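Long-range contacts in probable sulfate-binding lipoprotein SubI (Mycobacterium tuberculosis, PDB 6DDN), which probably binds sulfate outside the cytoplasmic membrane and hands it to a membrane transporter: residues A58-E63 against P215-E220; A104-F109 against N263-V268; G139-F144 against P256-I261. One frame throughout, in Å; residues are numbered along the deposited sequence.

Contact 1: residues A58-E63 against P215-E220; sequences AYAVPE and PGSGRE. With SO4 (sulfate ion), chain C.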
ATOM      1  N   ALA A  58       9.577   4.397  -5.147  1.00 53.10           N
ATOM      2  CA  ALA A  58       8.301   4.032  -4.552  1.00 52.76           C
ATOM      3  C   ALA A  58       8.049   2.542  -4.726  1.00 55.91           C
ATOM      4  O   ALA A  58       8.763   1.843  -5.450  1.00 58.59           O
ATOM      5  CB  ALA A  58       7.152   4.843  -5.167  1.00 50.76           C
ATOM      6  N   TYR A  59       7.008   2.057  -4.049  1.00 56.31           N
ATOM      7  CA  TYR A  59       6.651   0.647  -4.135  1.00 53.11           C
ATOM      8  C   TYR A  59       5.903   0.360  -5.436  1.00 49.22           C
ATOM      9  O   TYR A  59       5.991   1.138  -6.389  1.00 48.35           O
ATOM     10  CB  TYR A  59       5.845   0.209  -2.903  1.00 53.12           C
ATOM     11  CG  TYR A  59       4.536   0.931  -2.652  1.00 48.82           C
ATOM     12  CD1 TYR A  59       4.511   2.264  -2.260  1.00 47.60           C
ATOM     13  CD2 TYR A  59       3.326   0.262  -2.764  1.00 50.97           C
ATOM     14  CE1 TYR A  59       3.313   2.917  -2.017  1.00 46.82           C
ATOM     15  CE2 TYR A  59       2.129   0.904  -2.520  1.00 52.91           C
ATOM     16  CZ  TYR A  59       2.125   2.230  -2.152  1.00 47.58           C
ATOM     17  OH  TYR A  59       0.925   2.863  -1.913  1.00 46.12           O
ATOM     18  N   ALA A  60       5.170  -0.753  -5.491  1.00 48.92           N
ATOM     19  CA  ALA A  60       4.769  -1.310  -6.779  1.00 49.83           C
ATOM     20  C   ALA A  60       3.513  -0.684  -7.372  1.00 48.15           C
ATOM     21  O   ALA A  60       3.318  -0.773  -8.588  1.00 48.62           O
ATOM     22  CB  ALA A  60       4.560  -2.820  -6.654  1.00 50.54           C
ATOM     23  N   VAL A  61       2.650  -0.071  -6.567  1.00 48.33           N
ATOM     24  CA  VAL A  61       1.346   0.348  -7.084  1.00 49.93           C
ATOM     25  C   VAL A  61       0.969   1.824  -6.923  1.00 50.51           C
ATOM     26  O   VAL A  61      -0.153   2.177  -7.313  1.00 49.71           O
ATOM     27  CB  VAL A  61       0.234  -0.509  -6.456  1.00 51.27           C
ATOM     28  CG1 VAL A  61       0.511  -1.999  -6.652  1.00 51.42           C
ATOM     29  CG2 VAL A  61       0.084  -0.178  -4.988  1.00 48.83           C
ATOM     30  N   PRO A  62       1.799   2.734  -6.393  1.00 54.44           N
ATOM     31  CA  PRO A  62       1.300   4.098  -6.169  1.00 50.79           C
ATOM     32  C   PRO A  62       1.380   5.009  -7.384  1.00 46.41           C
ATOM     33  O   PRO A  62       1.047   6.194  -7.267  1.00 43.43           O
ATOM     34  CB  PRO A  62       2.215   4.603  -5.049  1.00 49.98           C
ATOM     35  CG  PRO A  62       3.519   4.011  -5.398  1.00 50.84           C
ATOM     36  CD  PRO A  62       3.226   2.655  -6.016  1.00 53.92           C
ATOM     37  N   GLU A  63       1.795   4.494  -8.541  1.00 53.72           N
ATOM     38  CA  GLU A  63       1.992   5.339  -9.718  1.00 53.46           C
ATOM     39  C   GLU A  63       0.770   6.158 -10.128  1.00 54.74           C
ATOM     40  O   GLU A  63       0.952   7.333 -10.488  1.00 53.83           O
ATOM     41  CB  GLU A  63       2.466   4.476 -10.899  1.00 51.16           C
ATOM     42  CG  GLU A  63       2.781   5.262 -12.167  1.00 50.46           C
ATOM     43  CD  GLU A  63       1.567   5.459 -13.054  1.00 53.44           C
ATOM     44  OE1 GLU A  63       0.547   4.778 -12.823  1.00 60.58           O
ATOM     45  OE2 GLU A  63       1.627   6.298 -13.977  1.00 57.34           O
ATOM     46  N   PRO A 215       3.956 -14.139  -6.476  1.00 57.73           N
ATOM     47  CA  PRO A 215       4.488 -12.985  -7.207  1.00 55.18           C
ATOM     48  C   PRO A 215       5.246 -12.042  -6.282  1.00 53.35           C
ATOM     49  O   PRO A 215       5.010 -11.980  -5.073  1.00 51.80           O
ATOM     50  CB  PRO A 215       3.235 -12.315  -7.783  1.00 54.00           C
ATOM     51  CG  PRO A 215       2.129 -12.756  -6.893  1.00 56.33           C
ATOM     52  CD  PRO A 215       2.483 -14.145  -6.455  1.00 58.89           C
ATOM     53  N   GLY A 216       6.175 -11.292  -6.882  1.00 52.80           N
ATOM     54  CA  GLY A 216       7.075 -10.468  -6.095  1.00 50.82           C
ATOM     55  C   GLY A 216       6.451  -9.215  -5.522  1.00 50.55           C
ATOM     56  O   GLY A 216       6.882  -8.737  -4.468  1.00 47.95           O
ATOM     57  N   SER A 217       5.438  -8.663  -6.187  1.00 50.38           N
ATOM     58  CA  SER A 217       4.854  -7.405  -5.752  1.00 44.87           C
ATOM     59  C   SER A 217       3.361  -7.407  -6.047  1.00 45.76           C
ATOM     60  O   SER A 217       2.852  -8.248  -6.793  1.00 48.44           O
ATOM     61  CB  SER A 217       5.539  -6.211  -6.427  1.00 41.36           C
ATOM     62  OG  SER A 217       5.318  -6.213  -7.827  1.00 42.86           O
ATOM     63  N   GLY A 218       2.661  -6.445  -5.441  1.00 44.17           N
ATOM     64  CA  GLY A 218       1.233  -6.314  -5.692  1.00 39.70           C
ATOM     65  C   GLY A 218       0.924  -6.048  -7.152  1.00 47.46           C
ATOM     66  O   GLY A 218      -0.080  -6.528  -7.682  1.00 57.36           O
ATOM     67  N   ARG A 219       1.785  -5.281  -7.823  1.00 53.00           N
ATOM     68  CA  ARG A 219       1.607  -5.043  -9.251  1.00 50.78           C
ATOM     69  C   ARG A 219       1.783  -6.331 -10.044  1.00 53.74           C
ATOM     70  O   ARG A 219       0.980  -6.643 -10.932  1.00 51.14           O
ATOM     71  CB  ARG A 219       2.586  -3.971  -9.732  1.00 48.05           C
ATOM     72  CG  ARG A 219       2.603  -3.770 -11.242  1.00 48.17           C
ATOM     73  CD  ARG A 219       1.219  -3.439 -11.794  1.00 48.82           C
ATOM     74  NE  ARG A 219       0.466  -2.554 -10.907  1.00 50.79           N
ATOM     75  CZ  ARG A 219       0.571  -1.230 -10.907  1.00 44.00           C
ATOM     76  NH1 ARG A 219       1.401  -0.630 -11.749  1.00 41.79           N
ATOM     77  NH2 ARG A 219      -0.150  -0.506 -10.060  1.00 37.93           N
ATOM     78  N   GLU A 220       2.835  -7.095  -9.734  1.00 53.48           N
ATOM     79  CA  GLU A 220       3.012  -8.394 -10.373  1.00 56.98           C
ATOM     80  C   GLU A 220       1.852  -9.329 -10.057  1.00 57.13           C
ATOM     81  O   GLU A 220       1.470 -10.152 -10.898  1.00 57.54           O
ATOM     82  CB  GLU A 220       4.336  -9.022  -9.937  1.00 59.84           C
ATOM     83  CG  GLU A 220       5.571  -8.284 -10.430  1.00 63.49           C
ATOM     84  CD  GLU A 220       6.860  -8.931  -9.961  1.00 76.53           C
ATOM     85  OE1 GLU A 220       6.784  -9.967  -9.268  1.00 83.07           O
ATOM     86  OE2 GLU A 220       7.947  -8.406 -10.284  1.00 79.59           O
TER
HETATM   87  S   SO4 C 401       4.141  -3.774  -3.027  1.00 49.61           S
HETATM   88  O1  SO4 C 401       5.274  -2.983  -3.499  1.00 48.23           O
HETATM   89  O2  SO4 C 401       2.898  -3.150  -3.476  1.00 48.53           O
HETATM   90  O3  SO4 C 401       4.222  -5.128  -3.564  1.00 48.17           O
HETATM   91  O4  SO4 C 401       4.166  -3.830  -1.570  1.00 48.78           O

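Contact 2: residues A104-F109 against N263-V268; sequences ADLVNF and NPLAVV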
ATOM      1  N   ALA A 104      18.253   7.834  -4.529  1.00 68.44           N
ATOM      2  CA  ALA A 104      16.899   8.185  -4.136  1.00 61.15           C
ATOM      3  C   ALA A 104      16.934   9.520  -3.414  1.00 65.59           C
ATOM      4  O   ALA A 104      17.837   9.777  -2.614  1.00 72.82           O
ATOM      5  CB  ALA A 104      16.277   7.113  -3.234  1.00 57.83           C
ATOM      6  N   ASP A 105      15.956  10.371  -3.719  1.00 62.36           N
ATOM      7  CA  ASP A 105      15.742  11.593  -2.964  1.00 62.47           C
ATOM      8  C   ASP A 105      14.504  11.530  -2.084  1.00 60.32           C
ATOM      9  O   ASP A 105      14.429  12.263  -1.094  1.00 57.69           O
ATOM     10  CB  ASP A 105      15.636  12.795  -3.914  1.00 62.03           C
ATOM     11  CG  ASP A 105      16.881  12.971  -4.770  1.00 65.64           C
ATOM     12  OD1 ASP A 105      17.886  13.518  -4.268  1.00 69.31           O
ATOM     13  OD2 ASP A 105      16.856  12.558  -5.950  1.00 66.53           O
ATOM     14  N   LEU A 106      13.546  10.664  -2.414  1.00 59.42           N
ATOM     15  CA  LEU A 106      12.373  10.425  -1.590  1.00 55.81           C
ATOM     16  C   LEU A 106      12.011   8.952  -1.656  1.00 55.47           C
ATOM     17  O   LEU A 106      12.182   8.299  -2.689  1.00 54.61           O
ATOM     18  CB  LEU A 106      11.167  11.256  -2.041  1.00 55.10           C
ATOM     19  CG  LEU A 106      11.188  12.749  -1.738  1.00 58.49           C
ATOM     20  CD1 LEU A 106      11.241  13.540  -3.032  1.00 61.97           C
ATOM     21  CD2 LEU A 106       9.969  13.128  -0.918  1.00 55.74           C
ATOM     22  N   VAL A 107      11.503   8.436  -0.542  1.00 52.68           N
ATOM     23  CA  VAL A 107      11.019   7.067  -0.462  1.00 47.91           C
ATOM     24  C   VAL A 107       9.529   7.103  -0.167  1.00 47.73           C
ATOM     25  O   VAL A 107       9.061   7.947   0.604  1.00 50.38           O
ATOM     26  CB  VAL A 107      11.769   6.249   0.607  1.00 49.46           C
ATOM     27  CG1 VAL A 107      13.080   5.758   0.042  1.00 51.99           C
ATOM     28  CG2 VAL A 107      11.996   7.084   1.859  1.00 54.16           C
ATOM     29  N   ASN A 108       8.787   6.199  -0.802  1.00 47.99           N
ATOM     30  CA  ASN A 108       7.356   6.028  -0.552  1.00 48.71           C
ATOM     31  C   ASN A 108       7.084   4.531  -0.655  1.00 48.30           C
ATOM     32  O   ASN A 108       6.982   3.990  -1.758  1.00 45.38           O
ATOM     33  CB  ASN A 108       6.512   6.822  -1.539  1.00 47.40           C
ATOM     34  CG  ASN A 108       5.036   6.493  -1.438  1.00 48.55           C
ATOM     35  OD1 ASN A 108       4.381   6.200  -2.438  1.00 49.79           O
ATOM     36  ND2 ASN A 108       4.505   6.538  -0.223  1.00 48.48           N
ATOM     37  N   PHE A 109       6.977   3.868   0.488  1.00 49.52           N
ATOM     38  CA  PHE A 109       6.923   2.417   0.526  1.00 49.34           C
ATOM     39  C   PHE A 109       5.556   1.939   0.997  1.00 51.39           C
ATOM     40  O   PHE A 109       4.740   2.704   1.514  1.00 54.13           O
ATOM     41  CB  PHE A 109       8.041   1.868   1.418  1.00 49.73           C
ATOM     42  CG  PHE A 109       9.410   2.055   0.836  1.00 51.53           C
ATOM     43  CD1 PHE A 109       9.603   1.990  -0.535  1.00 52.95           C
ATOM     44  CD2 PHE A 109      10.501   2.310   1.650  1.00 56.61           C
ATOM     45  CE1 PHE A 109      10.860   2.165  -1.085  1.00 53.52           C
ATOM     46  CE2 PHE A 109      11.763   2.486   1.106  1.00 58.55           C
ATOM     47  CZ  PHE A 109      11.940   2.415  -0.265  1.00 55.32           C
ATOM     48  N   ASN A 263       0.487   4.090   3.825  1.00 50.42           N
ATOM     49  CA  ASN A 263       1.688   4.061   3.007  1.00 52.12           C
ATOM     50  C   ASN A 263       2.610   5.208   3.391  1.00 52.14           C
ATOM     51  O   ASN A 263       2.282   6.371   3.114  1.00 53.76           O
ATOM     52  CB  ASN A 263       1.321   4.142   1.528  1.00 52.16           C
ATOM     53  CG  ASN A 263       0.369   3.041   1.109  1.00 51.38           C
ATOM     54  OD1 ASN A 263      -0.750   3.306   0.668  1.00 55.00           O
ATOM     55  ND2 ASN A 263       0.806   1.795   1.250  1.00 47.58           N
ATOM     56  N   PRO A 264       3.757   4.941   4.009  1.00 47.24           N
ATOM     57  CA  PRO A 264       4.626   6.027   4.473  1.00 46.92           C
ATOM     58  C   PRO A 264       5.436   6.664   3.351  1.00 45.12           C
ATOM     59  O   PRO A 264       5.717   6.061   2.312  1.00 38.72           O
ATOM     60  CB  PRO A 264       5.549   5.330   5.479  1.00 49.14           C
ATOM     61  CG  PRO A 264       5.591   3.911   5.017  1.00 48.48           C
ATOM     62  CD  PRO A 264       4.234   3.617   4.444  1.00 43.87           C
ATOM     63  N   LEU A 265       5.823   7.915   3.602  1.00 47.31           N
ATOM     64  CA  LEU A 265       6.660   8.698   2.704  1.00 47.87           C
ATOM     65  C   LEU A 265       7.677   9.462   3.537  1.00 48.43           C
ATOM     66  O   LEU A 265       7.334  10.029   4.577  1.00 49.73           O
ATOM     67  CB  LEU A 265       5.826   9.677   1.866  1.00 48.03           C
ATOM     68  CG  LEU A 265       6.558  10.817   1.154  1.00 42.94           C
ATOM     69  CD1 LEU A 265       7.128  10.356  -0.179  1.00 44.98           C
ATOM     70  CD2 LEU A 265       5.627  12.005   0.960  1.00 37.49           C
ATOM     71  N   ALA A 266       8.925   9.476   3.078  1.00 51.11           N
ATOM     72  CA  ALA A 266       9.986  10.156   3.803  1.00 51.42           C
ATOM     73  C   ALA A 266      11.019  10.680   2.819  1.00 56.08           C
ATOM     74  O   ALA A 266      11.206  10.123   1.734  1.00 60.00           O
ATOM     75  CB  ALA A 266      10.652   9.230   4.826  1.00 53.28           C
ATOM     76  N   VAL A 267      11.682  11.758   3.209  1.00 58.56           N
ATOM     77  CA  VAL A 267      12.789  12.299   2.432  1.00 56.91           C
ATOM     78  C   VAL A 267      14.041  11.487   2.733  1.00 57.10           C
ATOM     79  O   VAL A 267      14.295  11.111   3.884  1.00 60.72           O
ATOM     80  CB  VAL A 267      12.986  13.793   2.752  1.00 60.13           C
ATOM     81  CG1 VAL A 267      14.412  14.230   2.465  1.00 59.59           C
ATOM     82  CG2 VAL A 267      11.998  14.638   1.963  1.00 62.73           C
ATOM     83  N   VAL A 268      14.819  11.192   1.696  1.00 53.86           N
ATOM     84  CA  VAL A 268      16.072  10.465   1.867  1.00 55.89           C
ATOM     85  C   VAL A 268      17.123  11.433   2.397  1.00 56.72           C
ATOM     86  O   VAL A 268      17.388  12.473   1.785  1.00 53.81           O
ATOM     87  CB  VAL A 268      16.523   9.820   0.550  1.00 53.41           C
ATOM     88  CG1 VAL A 268      18.015   9.524   0.588  1.00 59.17           C
ATOM     89  CG2 VAL A 268      15.731   8.551   0.288  1.00 52.44           C
TER

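Contact 3: residues G139-F144 against P256-I261; sequences GSVVTF and PQTFKI. With SO4 (sulfate ion), chain G.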
ATOM      1  N   GLY A 139      -3.365   6.425   2.104  1.00 41.66           N
ATOM      2  CA  GLY A 139      -3.432   5.013   2.396  1.00 38.76           C
ATOM      3  C   GLY A 139      -4.535   4.350   1.605  1.00 38.10           C
ATOM      4  O   GLY A 139      -4.996   4.877   0.592  1.00 42.53           O
ATOM      5  N   SER A 140      -4.962   3.190   2.086  1.00 36.49           N
ATOM      6  CA  SER A 140      -5.996   2.420   1.407  1.00 46.56           C
ATOM      7  C   SER A 140      -6.566   1.407   2.391  1.00 49.99           C
ATOM      8  O   SER A 140      -6.338   1.496   3.602  1.00 53.65           O
ATOM      9  CB  SER A 140      -5.434   1.742   0.152  1.00 46.83           C
ATOM     10  OG  SER A 140      -6.472   1.239  -0.670  1.00 46.84           O
ATOM     11  N   VAL A 141      -7.320   0.444   1.867  1.00 47.02           N
ATOM     12  CA  VAL A 141      -7.805  -0.689   2.642  1.00 44.01           C
ATOM     13  C   VAL A 141      -7.595  -1.951   1.819  1.00 42.89           C
ATOM     14  O   VAL A 141      -7.534  -1.912   0.587  1.00 40.80           O
ATOM     15  CB  VAL A 141      -9.293  -0.549   3.032  1.00 38.28           C
ATOM     16  CG1 VAL A 141      -9.484   0.590   4.014  1.00 36.78           C
ATOM     17  CG2 VAL A 141     -10.147  -0.340   1.791  1.00 36.65           C
ATOM     18  N   VAL A 142      -7.479  -3.080   2.515  1.00 43.03           N
ATOM     19  CA  VAL A 142      -7.383  -4.363   1.834  1.00 44.01           C
ATOM     20  C   VAL A 142      -8.732  -4.706   1.219  1.00 44.96           C
ATOM     21  O   VAL A 142      -9.784  -4.552   1.855  1.00 41.78           O
ATOM     22  CB  VAL A 142      -6.913  -5.450   2.815  1.00 44.31           C
ATOM     23  CG1 VAL A 142      -6.865  -6.795   2.128  1.00 40.33           C
ATOM     24  CG2 VAL A 142      -5.552  -5.090   3.389  1.00 48.61           C
ATOM     25  N   THR A 143      -8.712  -5.167  -0.029  1.00 46.26           N
ATOM     26  CA  THR A 143      -9.933  -5.496  -0.746  1.00 44.99           C
ATOM     27  C   THR A 143      -9.721  -6.761  -1.566  1.00 44.77           C
ATOM     28  O   THR A 143      -8.589  -7.169  -1.836  1.00 43.62           O
ATOM     29  CB  THR A 143     -10.375  -4.344  -1.658  1.00 46.50           C
ATOM     30  OG1 THR A 143     -11.659  -4.639  -2.220  1.00 53.34           O
ATOM     31  CG2 THR A 143      -9.369  -4.141  -2.778  1.00 43.26           C
ATOM     32  N   PHE A 144     -10.834  -7.386  -1.950  1.00 47.23           N
ATOM     33  CA  PHE A 144     -10.819  -8.545  -2.837  1.00 44.35           C
ATOM     34  C   PHE A 144     -10.985  -8.055  -4.268  1.00 48.98           C
ATOM     35  O   PHE A 144     -12.058  -7.573  -4.637  1.00 51.15           O
ATOM     36  CB  PHE A 144     -11.946  -9.520  -2.504  1.00 38.57           C
ATOM     37  CG  PHE A 144     -11.861 -10.129  -1.136  1.00 37.89           C
ATOM     38  CD1 PHE A 144     -10.639 -10.378  -0.541  1.00 40.68           C
ATOM     39  CD2 PHE A 144     -13.017 -10.476  -0.456  1.00 43.07           C
ATOM     40  CE1 PHE A 144     -10.573 -10.950   0.717  1.00 47.83           C
ATOM     41  CE2 PHE A 144     -12.958 -11.047   0.801  1.00 48.12           C
ATOM     42  CZ  PHE A 144     -11.735 -11.284   1.390  1.00 50.08           C
ATOM     43  N   PRO A 256     -16.276  -7.477   5.047  1.00 42.69           N
ATOM     44  CA  PRO A 256     -16.813  -6.660   6.150  1.00 45.33           C
ATOM     45  C   PRO A 256     -15.748  -6.208   7.133  1.00 45.97           C
ATOM     46  O   PRO A 256     -15.778  -5.059   7.590  1.00 48.97           O
ATOM     47  CB  PRO A 256     -17.840  -7.595   6.802  1.00 45.43           C
ATOM     48  CG  PRO A 256     -18.247  -8.521   5.706  1.00 46.06           C
ATOM     49  CD  PRO A 256     -17.013  -8.741   4.883  1.00 43.33           C
ATOM     50  N   GLN A 257     -14.802  -7.079   7.466  1.00 42.74           N
ATOM     51  CA  GLN A 257     -13.625  -6.704   8.234  1.00 41.47           C
ATOM     52  C   GLN A 257     -12.435  -6.620   7.288  1.00 46.13           C
ATOM     53  O   GLN A 257     -12.168  -7.562   6.536  1.00 53.26           O
ATOM     54  CB  GLN A 257     -13.340  -7.708   9.352  1.00 42.84           C
ATOM     55  CG  GLN A 257     -14.502  -7.948  10.300  1.00 53.63           C
ATOM     56  CD  GLN A 257     -14.067  -8.634  11.582  1.00 67.04           C
ATOM     57  OE1 GLN A 257     -13.165  -8.166  12.274  1.00 69.59           O
ATOM     58  NE2 GLN A 257     -14.707  -9.754  11.900  1.00 74.03           N
ATOM     59  N   THR A 258     -11.737  -5.489   7.315  1.00 46.23           N
ATOM     60  CA  THR A 258     -10.550  -5.295   6.499  1.00 43.77           C
ATOM     61  C   THR A 258      -9.527  -4.506   7.302  1.00 45.34           C
ATOM     62  O   THR A 258      -9.804  -4.035   8.410  1.00 44.46           O
ATOM     63  CB  THR A 258     -10.876  -4.583   5.181  1.00 44.68           C
ATOM     64  OG1 THR A 258      -9.756  -4.681   4.294  1.00 50.86           O
ATOM     65  CG2 THR A 258     -11.190  -3.119   5.429  1.00 41.14           C
ATOM     66  N   PHE A 259      -8.332  -4.367   6.734  1.00 43.22           N
ATOM     67  CA  PHE A 259      -7.216  -3.716   7.400  1.00 45.01           C
ATOM     68  C   PHE A 259      -6.952  -2.346   6.792  1.00 44.36           C
ATOM     69  O   PHE A 259      -7.102  -2.154   5.580  1.00 39.33           O
ATOM     70  CB  PHE A 259      -5.949  -4.568   7.316  1.00 49.21           C
ATOM     71  CG  PHE A 259      -5.043  -4.411   8.499  1.00 54.37           C
ATOM     72  CD1 PHE A 259      -5.247  -5.162   9.644  1.00 54.99           C
ATOM     73  CD2 PHE A 259      -3.994  -3.507   8.471  1.00 54.93           C
ATOM     74  CE1 PHE A 259      -4.422  -5.018  10.739  1.00 57.98           C
ATOM     75  CE2 PHE A 259      -3.163  -3.357   9.563  1.00 58.34           C
ATOM     76  CZ  PHE A 259      -3.377  -4.115  10.700  1.00 61.71           C
ATOM     77  N   LYS A 260      -6.554  -1.402   7.638  1.00 48.81           N
ATOM     78  CA  LYS A 260      -6.250  -0.048   7.190  1.00 50.29           C
ATOM     79  C   LYS A 260      -4.823   0.002   6.663  1.00 51.73           C
ATOM     80  O   LYS A 260      -3.867  -0.220   7.415  1.00 55.30           O
ATOM     81  CB  LYS A 260      -6.439   0.947   8.333  1.00 52.05           C
ATOM     82  CG  LYS A 260      -6.230   2.399   7.930  1.00 50.03           C
ATOM     83  CD  LYS A 260      -5.857   3.253   9.131  1.00 52.25           C
ATOM     84  CE  LYS A 260      -6.175   4.719   8.889  1.00 59.52           C
ATOM     85  NZ  LYS A 260      -5.977   5.541  10.118  1.00 71.21           N
ATOM     86  N   ILE A 261      -4.679   0.293   5.376  1.00 52.60           N
ATOM     87  CA  ILE A 261      -3.372   0.399   4.741  1.00 49.30           C
ATOM     88  C   ILE A 261      -2.879   1.832   4.883  1.00 51.12           C
ATOM     89  O   ILE A 261      -3.603   2.782   4.564  1.00 49.65           O
ATOM     90  CB  ILE A 261      -3.446  -0.016   3.264  1.00 40.61           C
ATOM     91  CG1 ILE A 261      -3.918  -1.466   3.148  1.00 33.14           C
ATOM     92  CG2 ILE A 261      -2.098   0.182   2.581  1.00 41.61           C
ATOM     93  CD1 ILE A 261      -3.873  -2.014   1.735  1.00 33.08           C
TER
HETATM   94  S   SO4 G 405     -15.160 -11.019   7.489  1.00121.53           S
HETATM   95  O1  SO4 G 405     -14.074 -10.050   7.448  1.00122.34           O
HETATM   96  O2  SO4 G 405     -15.229 -11.695   6.203  1.00117.23           O
HETATM   97  O3  SO4 G 405     -14.910 -12.003   8.538  1.00125.12           O
HETATM   98  O4  SO4 G 405     -16.413 -10.318   7.757  1.00123.59           O

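Contact 1: residues A58-E63 against P215-E220
Arg219 bends back over the loop 58-63 and meets both Ala60 and Val61, and these three residues bury most of the surface here. Its CG stands anti to the backbone N (chi1 173°), and turns at chi2 and chi3 swing the guanidinium over the Ala60 carbonyl: Ala60 O lies 3.6 Å above the guanidinium plane, over its centre, so it meets a face and no N-H. One of the two terminal nitrogens, Arg219 NH2, comes 3.4 Å from Val61 CA and forms a salt bridge with Glu239. Ala60 CB presses on Ser217 CB at 3.5 Å, while Val61 CG1 leans on the first turn of helix 218-227. Between the segments a sulfate ion is held in the cleft of a two-lobed, periplasmic-binding-protein type II fold, consistent with the sulfate binding assigned to this family. Backbone N-H groups grip it from both segments: Ala60 N reaches its O1 at 3.0 Å, and Gly218 N its O3 at 2.8 Å, with an angle of 162° at the hydrogen. Gly218 starts the helix, and the positive end of the helix dipole probably helps to hold the anion. Ser217 OG caps that helix by accepting from Glu220 N at 3.3 Å; Ser175, Ser177 and Tyr236 also bond the sulfate.

Contact 2: residues A104-F109 against N263-V268
The flat amide of Asn108 meets the Pro264 carbonyl through its ND2, with Pro264 O 2.9 Å away and tilted 22° from the amide plane. The other end of the amide, Asn108 OD1, accepts from Trp66 NE1, so both ends of the group are held and its rotation is fixed. On the carbonyl side, ND2 sits well above the plane of Pro264 C=O, while Phe109 N reaches Pro264 O at 3.1 Å from the opposite face of that plane; two donors thus grip one buried oxygen. The phenyl ring of Phe109 leads away from 263-268 and packs on helices 91-99 and 113-120, but its carbonyl touches the proline ring, with Phe109 O 3.1 Å from Pro264 CD. Strands 106-108 and 265-267 run antiparallel, their axes at 167°, within the mixed sheet of the solute-binding fold; strand 53-58 flanks 106-108 as its parallel neighbour. Val107 and Ala266 form a hydrogen-bonded pair, with Val107 N to Ala266 O at 2.8 Å and nearly straight, and Ala266 N returning to Val107 O. Leu106 with Val267 and Asn108 with Leu265 are the flanking non-hydrogen-bonded pairs. On the face they share, Leu106 CD2 touches Val267 CG2 at 3.8 Å and also Leu265 CD1. Leu265 has CG anti to its backbone N (chi1 164°), which lays CD1 against Asn108 CB and close to Val107 O. On the opposite face from Leu106 and Leu265, Val107 CG2 meets Ala266 CB, and Val107 CG1 touches Val268 CG2, the two side chains crossing at about a right angle. Val268, with the largest buried area here, also sets CG2 on Ala104 CB and CG1 3.2 Å from Ala104 O, while its N-H bonds Asp105 O.

Contact 3: residues G139-F144 against P256-I261
This is an antiparallel pairing of two strands, 139-144 and 257-261, inside the mixed sheet of the solute-binding fold, where strand 138-147 also pairs with 232-236 and strand 257-267 with 318-320. Ser140 and Ile261 form a hydrogen-bonded pair: Ser140 N donates to Ile261 O at 2.9 Å, and Ile261 N to Ser140 O at 2.7 Å, each donor standing above the plane of its carbonyl. One step along, Val141 lies opposite Lys260 as a non-hydrogen-bonded pair, with Val141 CA 3.4 Å from Phe259 O. One more backbone bond, Val142 N to Phe259 O at 3.2 Å, in the carbonyl plane, follows the two paired positions. Ile261 buries the most surface; CG1 lies anti to the carbonyl carbon (chi1 -60°), and the extended chain carries CD1 over the Val141 carbonyl and to 3.9 Å from Val142 CG2, the two side chains crossing at about a right angle. Past these residues Thr258 OG1 approaches Val142 O, but the modelled separation is too short for the detail of this bond to be trusted. Gln257 N binds a second sulfate, probably from the crystallisation liquor. Backbone bonds thus set the spacing of the strands, while Val142 and Ile261 offer an apolar patch to Trp180 of helix 177-190, and Ser140, beside Ile261 on that face, keeps its polar partner Asn238 N.

Overall arrangement
All three contacts are largely buried, but only contact 1 is not a strand pairing: the loop after strand 53-58 meets the start of helix 218-227 across a bound anion, with no direct hydrogen bond between the segments. Contacts 2 and 3 are antiparallel pairings that share strand 257-267, using different portions of it on opposite sides of the chain's centre; their centres lie 22 Å apart. Both rest on backbone bonds; in the more extensive contact 2 an asparagine amide adds a side-chain bond, whereas in contact 3 the side-chain bond is doubtful in geometry. Tyr59 ties contact 1 to contact 2: Tyr59 N lies 3.0 Å from Asn108 O, a probable hydrogen bond. Contact 3 stays clear of contact 1.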